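Local coordinates for allantoicase (Saccharomyces cerevisiae, PDB 1O59), which hydrolyses allantoate to (S)-ureidoglycolate and urea, a step of allantoin degradation that lets yeast use purines as secondary nitrogen sources, at residues P123-E128 against I177-Y182; T64-D69 against E111-F116; F116-H121 against C155-R160. All coordinates share one frame; numbering follows the deposited sequence.

Contact 1 (P123-E128 against I177-Y182); sequences PFVSIE and IKLKMY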
ATOM      1  N   PRO A 123       9.073  23.045  -3.089  1.00 57.63           N
ATOM      2  CA  PRO A 123      10.214  23.405  -2.246  1.00 57.41           C
ATOM      3  C   PRO A 123      10.124  22.863  -0.838  1.00 56.81           C
ATOM      4  O   PRO A 123      11.148  22.540  -0.241  1.00 56.77           O
ATOM      5  CB  PRO A 123      10.160  24.942  -2.196  1.00 57.14           C
ATOM      6  CG  PRO A 123       9.172  25.334  -3.195  1.00 57.76           C
ATOM      7  CD  PRO A 123       8.221  24.218  -3.374  1.00 57.61           C
ATOM      8  N   PHE A 124       8.914  22.824  -0.298  1.00 56.16           N
ATOM      9  CA  PHE A 124       8.686  22.373   1.051  1.00 55.92           C
ATOM     10  C   PHE A 124       7.310  21.737   1.092  1.00 56.55           C
ATOM     11  O   PHE A 124       6.384  22.168   0.415  1.00 56.09           O
ATOM     12  CB  PHE A 124       8.708  23.503   2.071  1.00 55.58           C
ATOM     13  CG  PHE A 124      10.033  24.207   2.213  1.00 54.85           C
ATOM     14  CD1 PHE A 124      10.307  25.344   1.471  1.00 56.48           C
ATOM     15  CD2 PHE A 124      10.975  23.772   3.124  1.00 54.01           C
ATOM     16  CE1 PHE A 124      11.518  26.031   1.610  1.00 55.28           C
ATOM     17  CE2 PHE A 124      12.180  24.427   3.266  1.00 54.63           C
ATOM     18  CZ  PHE A 124      12.460  25.562   2.516  1.00 55.59           C
ATOM     19  N   VAL A 125       7.197  20.716   1.931  1.00 57.20           N
ATOM     20  CA  VAL A 125       5.977  19.977   2.114  1.00 57.51           C
ATOM     21  C   VAL A 125       5.746  19.860   3.621  1.00 57.70           C
ATOM     22  O   VAL A 125       6.699  19.785   4.414  1.00 57.49           O
ATOM     23  CB  VAL A 125       6.118  18.584   1.441  1.00 57.95           C
ATOM     24  CG1 VAL A 125       5.218  17.573   2.051  1.00 59.60           C
ATOM     25  CG2 VAL A 125       5.846  18.655  -0.095  1.00 57.98           C
ATOM     26  N   SER A 126       4.480  19.907   4.021  1.00 57.87           N
ATOM     27  CA  SER A 126       4.080  19.424   5.340  1.00 57.99           C
ATOM     28  C   SER A 126       2.818  18.548   5.158  1.00 58.16           C
ATOM     29  O   SER A 126       2.151  18.589   4.109  1.00 56.68           O
ATOM     30  CB  SER A 126       3.915  20.567   6.372  1.00 57.84           C
ATOM     31  OG  SER A 126       2.761  21.370   6.171  1.00 56.81           O
ATOM     32  N   ILE A 127       2.555  17.715   6.171  1.00 58.62           N
ATOM     33  CA  ILE A 127       1.395  16.848   6.180  1.00 58.72           C
ATOM     34  C   ILE A 127       0.605  16.964   7.474  1.00 58.50           C
ATOM     35  O   ILE A 127       1.159  16.966   8.579  1.00 58.01           O
ATOM     36  CB  ILE A 127       1.803  15.395   5.934  1.00 59.08           C
ATOM     37  CG1 ILE A 127       2.735  15.294   4.712  1.00 59.53           C
ATOM     38  CG2 ILE A 127       0.554  14.523   5.688  1.00 60.52           C
ATOM     39  CD1 ILE A 127       3.450  13.938   4.582  1.00 59.69           C
ATOM     40  N   GLU A 128      -0.711  17.075   7.295  1.00 59.34           N
ATOM     41  CA  GLU A 128      -1.697  17.083   8.382  1.00 59.00           C
ATOM     42  C   GLU A 128      -2.673  15.949   8.161  1.00 58.40           C
ATOM     43  O   GLU A 128      -2.754  15.376   7.054  1.00 57.43           O
ATOM     44  CB  GLU A 128      -2.451  18.392   8.398  1.00 58.96           C
ATOM     45  CG  GLU A 128      -1.545  19.620   8.346  1.00 60.42           C
ATOM     46  CD  GLU A 128      -2.279  20.941   8.559  1.00 60.80           C
ATOM     47  OE1 GLU A 128      -3.515  20.986   8.456  1.00 64.06           O
ATOM     48  OE2 GLU A 128      -1.604  21.963   8.811  1.00 65.09           O
ATOM     49  N   ILE A 177      -6.026  12.756   4.897  1.00 57.72           N
ATOM     50  CA  ILE A 177      -4.702  13.369   4.868  1.00 57.75           C
ATOM     51  C   ILE A 177      -4.754  14.662   4.079  1.00 57.43           C
ATOM     52  O   ILE A 177      -5.440  14.739   3.067  1.00 56.75           O
ATOM     53  CB  ILE A 177      -3.677  12.373   4.205  1.00 58.11           C
ATOM     54  CG1 ILE A 177      -3.581  11.072   5.041  1.00 57.42           C
ATOM     55  CG2 ILE A 177      -2.299  13.041   3.987  1.00 57.98           C
ATOM     56  CD1 ILE A 177      -3.245  11.293   6.471  1.00 56.42           C
ATOM     57  N   LYS A 178      -4.025  15.660   4.568  1.00 57.70           N
ATOM     58  CA  LYS A 178      -3.810  16.926   3.861  1.00 57.09           C
ATOM     59  C   LYS A 178      -2.330  17.086   3.563  1.00 58.12           C
ATOM     60  O   LYS A 178      -1.476  17.105   4.463  1.00 58.10           O
ATOM     61  CB  LYS A 178      -4.286  18.143   4.677  1.00 56.84           C
ATOM     62  CG  LYS A 178      -4.602  19.371   3.812  1.00 56.19           C
ATOM     63  CD  LYS A 178      -4.489  20.703   4.526  1.00 55.23           C
ATOM     64  CE  LYS A 178      -5.412  20.819   5.695  1.00 53.38           C
ATOM     65  NZ  LYS A 178      -5.406  22.160   6.303  1.00 49.14           N
ATOM     66  N   LEU A 179      -2.036  17.214   2.281  1.00 58.92           N
ATOM     67  CA  LEU A 179      -0.691  17.511   1.828  1.00 59.23           C
ATOM     68  C   LEU A 179      -0.614  18.992   1.527  1.00 58.20           C
ATOM     69  O   LEU A 179      -1.445  19.527   0.812  1.00 57.70           O
ATOM     70  CB  LEU A 179      -0.391  16.680   0.583  1.00 59.57           C
ATOM     71  CG  LEU A 179       0.857  17.010  -0.235  1.00 60.72           C
ATOM     72  CD1 LEU A 179       2.116  16.683   0.515  1.00 60.08           C
ATOM     73  CD2 LEU A 179       0.746  16.215  -1.542  1.00 61.43           C
ATOM     74  N   LYS A 180       0.377  19.653   2.102  1.00 58.20           N
ATOM     75  CA  LYS A 180       0.609  21.071   1.863  1.00 57.35           C
ATOM     76  C   LYS A 180       1.944  21.227   1.130  1.00 57.06           C
ATOM     77  O   LYS A 180       2.945  20.668   1.543  1.00 57.82           O
ATOM     78  CB  LYS A 180       0.673  21.836   3.189  1.00 57.62           C
ATOM     79  CG  LYS A 180      -0.567  21.796   4.080  1.00 56.74           C
ATOM     80  CD  LYS A 180      -0.447  22.927   5.135  1.00 58.47           C
ATOM     81  CE  LYS A 180      -1.745  23.152   5.932  1.00 60.00           C
ATOM     82  NZ  LYS A 180      -1.569  24.082   7.128  1.00 57.89           N
HETATM   83  N   MSE A 181       1.941  21.993   0.046  1.00 56.56           N
HETATM   84  CA  MSE A 181       3.138  22.362  -0.723  1.00 55.13           C
HETATM   85  C   MSE A 181       3.318  23.887  -0.670  1.00 55.03           C
HETATM   86  O   MSE A 181       2.409  24.648  -1.058  1.00 54.21           O
HETATM   87  CB  MSE A 181       2.928  21.902  -2.178  1.00 55.70           C
HETATM   88  CG  MSE A 181       3.838  22.534  -3.240  1.00 55.13           C
HETATM   89 SE   MSE A 181       3.786  21.517  -4.934  0.50 49.09          SE
HETATM   90  CE  MSE A 181       2.057  21.779  -5.355  1.00 50.17           C
ATOM     91  N   TYR A 182       4.484  24.317  -0.206  1.00 54.60           N
ATOM     92  CA  TYR A 182       4.759  25.723   0.008  1.00 55.34           C
ATOM     93  C   TYR A 182       5.725  26.290  -1.043  1.00 55.74           C
ATOM     94  O   TYR A 182       6.913  25.915  -1.025  1.00 56.48           O
ATOM     95  CB  TYR A 182       5.409  25.937   1.377  1.00 55.33           C
ATOM     96  CG  TYR A 182       4.659  25.399   2.584  1.00 55.64           C
ATOM     97  CD1 TYR A 182       4.727  24.047   2.934  1.00 54.93           C
ATOM     98  CD2 TYR A 182       3.953  26.261   3.425  1.00 55.56           C
ATOM     99  CE1 TYR A 182       4.090  23.562   4.068  1.00 55.72           C
ATOM    100  CE2 TYR A 182       3.301  25.789   4.560  1.00 55.64           C
ATOM    101  CZ  TYR A 182       3.378  24.446   4.884  1.00 56.36           C
ATOM    102  OH  TYR A 182       2.728  23.989   6.010  1.00 57.02           O
TER
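Tyr182 meets Ser126 because its CG stands anti to its own carbonyl carbon (chi1 -55°), laying the ring along the neighbouring strand, while Ser126 holds OG between its backbone N and carbonyl carbon (chi1 73°). The phenol then donates from OH to Ser126 OG over 2.6 Å. Phe124 O and Ser126 N lie at the ring's edge, near its plane, so the tyrosine borders the 124-128 strand without turning a face to it. A serine suits this place: it is small enough to let the ring by and polar enough to receive its hydroxyl.

Farther along the same face, Glu128 is shared by two lysines. Its OE2 takes Lys180 NZ at 2.7 Å and its OE1 takes Lys178 NZ at 3.1 Å, both ammonium groups approaching from above the carboxylate plane. Lys178 runs beside Glu128 in the same direction and also has Glu141 as a salt-bridge partner; this gathering of opposite charges should steady the ionised forms.

The reverse face is apolar. Val125 CG1 touches Leu179 CD1 at 3.6 Å, and Ile127 CG2 reaches Ile177 CG2 at the same 3.6 Å. Branched apolar side chains suit this buried side: Val125 packs on Ile187 and Ile127 on Phe190 of strand 186-196.

Paired backbone bonds tie Ser126 to Lys180 and Glu128 to Lys178, the latter including Lys178 N to Glu128 O at 2.8 Å. The strands run 158° apart, neighbours in an antiparallel five-stranded sheet whose apolar face meets a second sheet, as in the beta sandwich of galactose-binding-like domains.

Contact 2 (T64-D69 against E111-F116); sequences TAPIRD and EIDTAF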
ATOM      1  N   THR A  64       1.373   3.304 -10.183  1.00 65.61           N
ATOM      2  CA  THR A  64       2.478   3.238 -11.126  1.00 66.87           C
ATOM      3  C   THR A  64       3.622   4.133 -10.676  1.00 67.37           C
ATOM      4  O   THR A  64       3.441   5.069  -9.891  1.00 67.38           O
ATOM      5  CB  THR A  64       1.998   3.741 -12.482  1.00 66.94           C
ATOM      6  OG1 THR A  64       1.258   4.950 -12.288  1.00 68.35           O
ATOM      7  CG2 THR A  64       0.948   2.837 -13.079  1.00 67.55           C
ATOM      8  N   ALA A  65       4.808   3.852 -11.176  1.00 68.09           N
ATOM      9  CA  ALA A  65       5.917   4.774 -10.990  1.00 68.98           C
ATOM     10  C   ALA A  65       5.729   5.825 -12.049  1.00 69.27           C
ATOM     11  O   ALA A  65       5.188   5.513 -13.113  1.00 70.14           O
ATOM     12  CB  ALA A  65       7.277   4.072 -11.133  1.00 68.68           C
ATOM     13  N   PRO A  66       6.153   7.054 -11.776  1.00 70.42           N
ATOM     14  CA  PRO A  66       5.954   8.145 -12.715  1.00 71.39           C
ATOM     15  C   PRO A  66       6.856   8.025 -13.944  1.00 73.00           C
ATOM     16  O   PRO A  66       7.949   7.443 -13.873  1.00 71.45           O
ATOM     17  CB  PRO A  66       6.287   9.396 -11.902  1.00 71.30           C
ATOM     18  CG  PRO A  66       6.826   8.943 -10.602  1.00 70.78           C
ATOM     19  CD  PRO A  66       6.878   7.482 -10.567  1.00 70.34           C
ATOM     20  N   ILE A  67       6.356   8.561 -15.060  1.00 75.70           N
ATOM     21  CA  ILE A  67       7.013   8.471 -16.377  1.00 78.03           C
ATOM     22  C   ILE A  67       7.113   9.838 -17.041  1.00 80.38           C
ATOM     23  O   ILE A  67       6.401  10.769 -16.663  1.00 79.65           O
ATOM     24  CB  ILE A  67       6.254   7.495 -17.316  1.00 77.78           C
ATOM     25  CG1 ILE A  67       4.771   7.872 -17.405  1.00 78.31           C
ATOM     26  CG2 ILE A  67       6.404   6.067 -16.841  1.00 77.24           C
ATOM     27  CD1 ILE A  67       4.051   7.252 -18.586  1.00 78.13           C
ATOM     28  N   ARG A  68       7.982   9.955 -18.047  1.00 84.37           N
ATOM     29  CA  ARG A  68       8.170  11.250 -18.684  1.00 86.33           C
ATOM     30  C   ARG A  68       7.056  11.596 -19.681  1.00 88.25           C
ATOM     31  O   ARG A  68       6.328  12.586 -19.470  1.00 89.29           O
ATOM     32  CB  ARG A  68       9.575  11.434 -19.271  1.00 87.09           C
ATOM     33  CG  ARG A  68      10.025  12.936 -19.385  1.00 87.66           C
ATOM     34  CD  ARG A  68       9.159  13.938 -18.552  1.00 92.48           C
ATOM     35  NE  ARG A  68       9.486  15.370 -18.648  1.00 93.79           N
ATOM     36  CZ  ARG A  68       8.878  16.269 -19.454  1.00 97.58           C
ATOM     37  NH1 ARG A  68       9.251  17.555 -19.402  1.00 97.10           N
ATOM     38  NH2 ARG A  68       7.915  15.908 -20.316  1.00 98.83           N
ATOM     39  N   ASP A  69       6.862  10.816 -20.736  1.00 89.94           N
ATOM     40  CA  ASP A  69       5.829  11.210 -21.715  1.00 91.31           C
ATOM     41  C   ASP A  69       5.024  10.049 -22.293  1.00 91.79           C
ATOM     42  O   ASP A  69       3.840  10.213 -22.608  1.00 92.47           O
ATOM     43  CB  ASP A  69       6.451  12.044 -22.844  1.00 91.63           C
ATOM     44  CG  ASP A  69       5.436  12.989 -23.502  1.00 93.89           C
ATOM     45  OD1 ASP A  69       5.526  13.158 -24.757  1.00 96.06           O
ATOM     46  OD2 ASP A  69       4.522  13.588 -22.854  1.00 93.97           O
ATOM     47  N   GLU A 111       6.330   8.763   1.473  1.00 59.32           N
ATOM     48  CA  GLU A 111       7.193   9.132   0.355  1.00 60.27           C
ATOM     49  C   GLU A 111       6.643  10.336  -0.409  1.00 60.14           C
ATOM     50  O   GLU A 111       5.441  10.391  -0.776  1.00 60.81           O
ATOM     51  CB  GLU A 111       7.381   7.976  -0.653  1.00 60.17           C
ATOM     52  CG  GLU A 111       8.192   8.418  -1.897  1.00 60.17           C
ATOM     53  CD  GLU A 111       8.408   7.336  -2.974  1.00 62.01           C
ATOM     54  OE1 GLU A 111       8.207   6.123  -2.704  1.00 65.93           O
ATOM     55  OE2 GLU A 111       8.801   7.712  -4.110  1.00 63.23           O
ATOM     56  N   ILE A 112       7.544  11.261  -0.689  1.00 59.94           N
ATOM     57  CA  ILE A 112       7.297  12.325  -1.639  1.00 60.31           C
ATOM     58  C   ILE A 112       8.296  12.189  -2.788  1.00 60.27           C
ATOM     59  O   ILE A 112       9.520  12.261  -2.587  1.00 59.25           O
ATOM     60  CB  ILE A 112       7.413  13.709  -0.948  1.00 61.01           C
ATOM     61  CG1 ILE A 112       6.201  13.957  -0.004  1.00 61.17           C
ATOM     62  CG2 ILE A 112       7.566  14.846  -1.972  1.00 60.52           C
ATOM     63  CD1 ILE A 112       4.896  14.270  -0.736  1.00 61.76           C
ATOM     64  N   ASP A 113       7.745  11.949  -3.981  1.00 60.47           N
ATOM     65  CA  ASP A 113       8.527  11.864  -5.219  1.00 60.66           C
ATOM     66  C   ASP A 113       8.284  13.096  -6.125  1.00 59.91           C
ATOM     67  O   ASP A 113       7.183  13.297  -6.665  1.00 60.68           O
ATOM     68  CB  ASP A 113       8.165  10.560  -5.959  1.00 60.70           C
ATOM     69  CG  ASP A 113       9.159  10.195  -7.099  1.00 62.04           C
ATOM     70  OD1 ASP A 113      10.136  10.967  -7.406  1.00 61.29           O
ATOM     71  OD2 ASP A 113       9.010   9.125  -7.747  1.00 63.75           O
ATOM     72  N   THR A 114       9.311  13.907  -6.304  1.00 58.95           N
ATOM     73  CA  THR A 114       9.251  15.057  -7.212  1.00 58.57           C
ATOM     74  C   THR A 114       9.752  14.718  -8.615  1.00 58.85           C
ATOM     75  O   THR A 114      10.149  15.606  -9.346  1.00 59.27           O
ATOM     76  CB  THR A 114      10.091  16.244  -6.639  1.00 58.21           C
ATOM     77  OG1 THR A 114      11.427  15.822  -6.347  1.00 55.83           O
ATOM     78  CG2 THR A 114       9.567  16.710  -5.297  1.00 56.84           C
ATOM     79  N   ALA A 115       9.737  13.440  -8.991  1.00 59.48           N
ATOM     80  CA  ALA A 115      10.226  12.976 -10.307  1.00 59.74           C
ATOM     81  C   ALA A 115       9.864  13.859 -11.490  1.00 60.75           C
ATOM     82  O   ALA A 115       8.681  14.169 -11.727  1.00 61.28           O
ATOM     83  CB  ALA A 115       9.742  11.557 -10.582  1.00 59.72           C
ATOM     84  N   PHE A 116      10.898  14.244 -12.237  1.00 61.63           N
ATOM     85  CA  PHE A 116      10.789  15.066 -13.457  1.00 62.41           C
ATOM     86  C   PHE A 116      10.417  16.535 -13.224  1.00 62.57           C
ATOM     87  O   PHE A 116      10.316  17.303 -14.191  1.00 62.80           O
ATOM     88  CB  PHE A 116       9.841  14.434 -14.500  1.00 62.73           C
ATOM     89  CG  PHE A 116      10.160  13.006 -14.819  1.00 62.78           C
ATOM     90  CD1 PHE A 116      11.330  12.678 -15.460  1.00 64.19           C
ATOM     91  CD2 PHE A 116       9.298  11.984 -14.440  1.00 64.90           C
ATOM     92  CE1 PHE A 116      11.630  11.350 -15.729  1.00 65.06           C
ATOM     93  CE2 PHE A 116       9.583  10.662 -14.699  1.00 63.18           C
ATOM     94  CZ  PHE A 116      10.740  10.341 -15.347  1.00 64.54           C
TER
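Phe116 has a left-handed backbone with phi at 71°, uncommon for a residue other than glycine, and from there its side chain leans onto the 66-68 backbone. The flat ring makes good use of this position, because it offers Arg68 a face and Pro66 an edge. Arg68 CB lies over the face, 4.3 Å from the ring centroid, in a CH-pi contact. A nearly eclipsed chi2 of 16° bends the arginine's aliphatic chain so that it passes back along the ring toward Phe116 CB, and its CD comes within 4.0 Å of Phe116 CG. The guanidinium does not stack here: its plane is turned 73° from the ring, and its cation-pi partner is Tyr80. A long arginine can thus spend its methylenes on one aromatic and its charge on another.

At the ring's edge, near its plane, Pro66 O approaches Phe116 CE2 at 3.7 Å. Ile67 C is 3.5 Å from Phe116 CE2. The proline ring is a compact apolar wedge in the other direction. Its CG meets Ala115 CB at 3.9 Å and Asp113 OD2 at 3.6 Å, where a methyl group is small enough to leave the proline room.

Asp113 also shapes its own segment. Its OD1 accepts from Ala115 N at 3.0 Å in an Asx turn, which helps bend the chain as it leaves strand 105-113.

No hydrogen bond spans the two segments, although their touching parts run nearly parallel. Attachment therefore rests on dispersion and CH-pi contact at the surface, while Ile67 N bonds to Asp81 and Phe116 O to Tyr80.

Contact 3 (F116-H121 against C155-R160); sequences FFNGNH and CGPSQR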
ATOM      1  N   PHE A 116      10.898  14.244 -12.237  1.00 61.63           N
ATOM      2  CA  PHE A 116      10.789  15.066 -13.457  1.00 62.41           C
ATOM      3  C   PHE A 116      10.417  16.535 -13.224  1.00 62.57           C
ATOM      4  O   PHE A 116      10.316  17.303 -14.191  1.00 62.80           O
ATOM      5  CB  PHE A 116       9.841  14.434 -14.500  1.00 62.73           C
ATOM      6  CG  PHE A 116      10.160  13.006 -14.819  1.00 62.78           C
ATOM      7  CD1 PHE A 116      11.330  12.678 -15.460  1.00 64.19           C
ATOM      8  CD2 PHE A 116       9.298  11.984 -14.440  1.00 64.90           C
ATOM      9  CE1 PHE A 116      11.630  11.350 -15.729  1.00 65.06           C
ATOM     10  CE2 PHE A 116       9.583  10.662 -14.699  1.00 63.18           C
ATOM     11  CZ  PHE A 116      10.740  10.341 -15.347  1.00 64.54           C
ATOM     12  N   PHE A 117      10.186  16.929 -11.968  1.00 62.44           N
ATOM     13  CA  PHE A 117      10.076  18.349 -11.633  1.00 62.08           C
ATOM     14  C   PHE A 117      11.479  18.760 -11.218  1.00 62.30           C
ATOM     15  O   PHE A 117      11.896  18.517 -10.097  1.00 62.67           O
ATOM     16  CB  PHE A 117       9.032  18.590 -10.553  1.00 61.60           C
ATOM     17  CG  PHE A 117       7.661  18.165 -10.956  1.00 60.50           C
ATOM     18  CD1 PHE A 117       6.939  18.915 -11.890  1.00 60.25           C
ATOM     19  CD2 PHE A 117       7.098  17.004 -10.446  1.00 60.01           C
ATOM     20  CE1 PHE A 117       5.667  18.542 -12.281  1.00 59.03           C
ATOM     21  CE2 PHE A 117       5.811  16.613 -10.838  1.00 62.03           C
ATOM     22  CZ  PHE A 117       5.093  17.397 -11.756  1.00 60.47           C
ATOM     23  N   ASN A 118      12.227  19.292 -12.184  1.00 62.84           N
ATOM     24  CA  ASN A 118      13.632  19.616 -11.999  1.00 63.66           C
ATOM     25  C   ASN A 118      13.774  21.119 -11.827  1.00 62.84           C
ATOM     26  O   ASN A 118      14.313  21.779 -12.662  1.00 63.22           O
ATOM     27  CB  ASN A 118      14.489  19.087 -13.174  1.00 63.82           C
ATOM     28  CG  ASN A 118      15.939  18.797 -12.761  1.00 67.78           C
ATOM     29  OD1 ASN A 118      16.192  18.094 -11.777  1.00 73.39           O
ATOM     30  ND2 ASN A 118      16.898  19.318 -13.523  1.00 70.58           N
ATOM     31  N   GLY A 119      13.267  21.639 -10.723  1.00 62.46           N
ATOM     32  CA  GLY A 119      13.430  23.048 -10.357  1.00 62.01           C
ATOM     33  C   GLY A 119      12.093  23.630  -9.940  1.00 62.07           C
ATOM     34  O   GLY A 119      12.022  24.449  -9.016  1.00 61.90           O
ATOM     35  N   ASN A 120      11.031  23.191 -10.624  1.00 61.27           N
ATOM     36  CA  ASN A 120       9.676  23.585 -10.286  1.00 61.00           C
ATOM     37  C   ASN A 120       9.046  22.577  -9.298  1.00 60.53           C
ATOM     38  O   ASN A 120       7.832  22.580  -9.089  1.00 59.70           O
ATOM     39  CB  ASN A 120       8.826  23.748 -11.552  1.00 61.38           C
ATOM     40  CG  ASN A 120       8.711  22.457 -12.364  1.00 63.32           C
ATOM     41  OD1 ASN A 120       9.616  21.618 -12.342  1.00 65.33           O
ATOM     42  ND2 ASN A 120       7.595  22.296 -13.087  1.00 65.11           N
ATOM     43  N   HIS A 121       9.886  21.719  -8.706  1.00 59.48           N
ATOM     44  CA  HIS A 121       9.460  20.800  -7.670  1.00 58.64           C
ATOM     45  C   HIS A 121       8.950  21.579  -6.466  1.00 58.88           C
ATOM     46  O   HIS A 121       9.343  22.714  -6.259  1.00 58.09           O
ATOM     47  CB  HIS A 121      10.627  19.932  -7.231  1.00 58.99           C
ATOM     48  CG  HIS A 121      11.805  20.712  -6.735  1.00 57.73           C
ATOM     49  ND1 HIS A 121      12.015  20.966  -5.398  1.00 57.76           N
ATOM     50  CD2 HIS A 121      12.801  21.344  -7.399  1.00 56.32           C
ATOM     51  CE1 HIS A 121      13.103  21.700  -5.261  1.00 58.24           C
ATOM     52  NE2 HIS A 121      13.593  21.953  -6.461  1.00 57.10           N
ATOM     53  N   CYS A 155      12.208  19.753   0.001  1.00 61.10           N
ATOM     54  CA  CYS A 155      12.330  18.743  -1.042  1.00 60.37           C
ATOM     55  C   CYS A 155      13.320  19.205  -2.091  1.00 60.19           C
ATOM     56  O   CYS A 155      13.522  20.403  -2.283  1.00 60.05           O
ATOM     57  CB  CYS A 155      11.003  18.568  -1.740  1.00 60.89           C
ATOM     58  SG  CYS A 155       9.712  17.885  -0.732  1.00 59.86           S
ATOM     59  N   GLY A 156      13.909  18.238  -2.790  1.00 59.89           N
ATOM     60  CA  GLY A 156      14.771  18.506  -3.940  1.00 59.52           C
ATOM     61  C   GLY A 156      14.153  18.131  -5.278  1.00 58.83           C
ATOM     62  O   GLY A 156      13.079  17.515  -5.328  1.00 58.71           O
ATOM     63  N   PRO A 157      14.861  18.456  -6.357  1.00 58.40           N
ATOM     64  CA  PRO A 157      14.344  18.251  -7.695  1.00 58.90           C
ATOM     65  C   PRO A 157      14.322  16.788  -8.094  1.00 59.38           C
ATOM     66  O   PRO A 157      15.260  16.064  -7.811  1.00 58.41           O
ATOM     67  CB  PRO A 157      15.308  19.045  -8.581  1.00 58.61           C
ATOM     68  CG  PRO A 157      16.568  19.111  -7.829  1.00 58.09           C
ATOM     69  CD  PRO A 157      16.210  19.042  -6.378  1.00 58.25           C
ATOM     70  N   SER A 158      13.226  16.377  -8.742  1.00 60.05           N
ATOM     71  CA  SER A 158      13.176  15.097  -9.429  1.00 60.65           C
ATOM     72  C   SER A 158      13.772  13.946  -8.633  1.00 60.10           C
ATOM     73  O   SER A 158      14.639  13.270  -9.104  1.00 59.65           O
ATOM     74  CB  SER A 158      13.882  15.204 -10.792  1.00 60.94           C
ATOM     75  OG  SER A 158      13.648  14.029 -11.552  1.00 62.73           O
ATOM     76  N   GLN A 159      13.260  13.707  -7.437  1.00 60.43           N
ATOM     77  CA  GLN A 159      13.744  12.618  -6.633  1.00 60.39           C
ATOM     78  C   GLN A 159      12.753  12.147  -5.595  1.00 60.78           C
ATOM     79  O   GLN A 159      11.809  12.836  -5.243  1.00 59.89           O
ATOM     80  CB  GLN A 159      15.016  13.041  -5.927  1.00 60.28           C
ATOM     81  CG  GLN A 159      14.788  14.083  -4.847  1.00 60.02           C
ATOM     82  CD  GLN A 159      16.074  14.714  -4.402  1.00 60.00           C
ATOM     83  OE1 GLN A 159      16.575  15.646  -5.055  1.00 58.38           O
ATOM     84  NE2 GLN A 159      16.632  14.209  -3.296  1.00 59.84           N
ATOM     85  N   ARG A 160      13.038  10.958  -5.080  1.00 61.56           N
ATOM     86  CA  ARG A 160      12.222  10.308  -4.056  1.00 62.29           C
ATOM     87  C   ARG A 160      12.728  10.709  -2.681  1.00 62.38           C
ATOM     88  O   ARG A 160      13.928  10.805  -2.458  1.00 62.68           O
ATOM     89  CB  ARG A 160      12.292   8.790  -4.218  1.00 62.17           C
ATOM     90  CG  ARG A 160      11.880   8.352  -5.617  1.00 63.36           C
ATOM     91  CD  ARG A 160      11.865   6.880  -5.845  1.00 63.27           C
ATOM     92  NE  ARG A 160      11.007   6.215  -4.881  1.00 64.23           N
ATOM     93  CZ  ARG A 160      11.260   5.028  -4.357  1.00 63.16           C
ATOM     94  NH1 ARG A 160      12.336   4.344  -4.695  1.00 63.35           N
ATOM     95  NH2 ARG A 160      10.417   4.518  -3.484  1.00 63.98           N
TER
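His121 lays one face of its imidazole on the Gly156-Pro157 peptide. Pro157 N sits 3.6 Å above the ring plane, over its centre, and Gly156 C lies on the same face nearer the rim. The histidine and proline side chains point the same way, with Pro157 CD 4.2 Å from the ring centroid in a CH-pi contact and Pro157 CB 3.6 Å from His121 CD2. This overlap follows from a first torsion of 57°, which sets His121 CG between the backbone N and the carbonyl carbon. Gly156 CA adds an off-centre CH-pi contact, 4.2 Å from the His121 ring centroid, while Pro157 gives the ring a rigid surface.

Asn118 crosses Pro157 at a slant on another side, its OD1 reaching Pro157 CB at 3.4 Å. Just beyond, Gly119 has a backbone conformation in which a CB would jam against the preceding carbonyl oxygen, so glycine belongs at this turn.

Ser158 supplies the polar link. Its OG, anti to its own backbone N, points into the neighbouring loop and accepts from Phe116 N at 2.8 Å with a fairly straight angle of 160°. A serine is short enough to accept this N-H while its backbone stays near: Ser158 N makes a weak, bent bond (129°) to Phe117 O at 2.9 Å. Thr114 braces the 155-160 loop through Gly156 O and Gln159 N, and Phe117 stacks on Tyr80.

Both loops cross between the same two sheets, one leading from strand 105-113 to 124-130, the other from 147-154 to 160-164. Their mutual bracing is consistent with adjacent loops at one end of a beta sandwich, as in galactose-binding-like domains.

In the fold
From the N terminus, contact 2 comes first, closing a loop of 41 residues that takes in strands 83-84 and 94-99 and most of 105-113. Phe116 ends it and opens contact 3, so the two follow in series. Contact 3 joins 116-121 to 155-160, but contact 1 starts at 123-128 before that loop shuts and ends at 177-182; these two therefore cross. Ile112 packs on Leu179 and Val125, bringing the two sheets together between contacts 1 and 2. Pro123 O with Cys155 N links contacts 1 and 3, and the Glu111-Arg160 salt bridge links contacts 2 and 3. All three lie within the first allantoicase repeat.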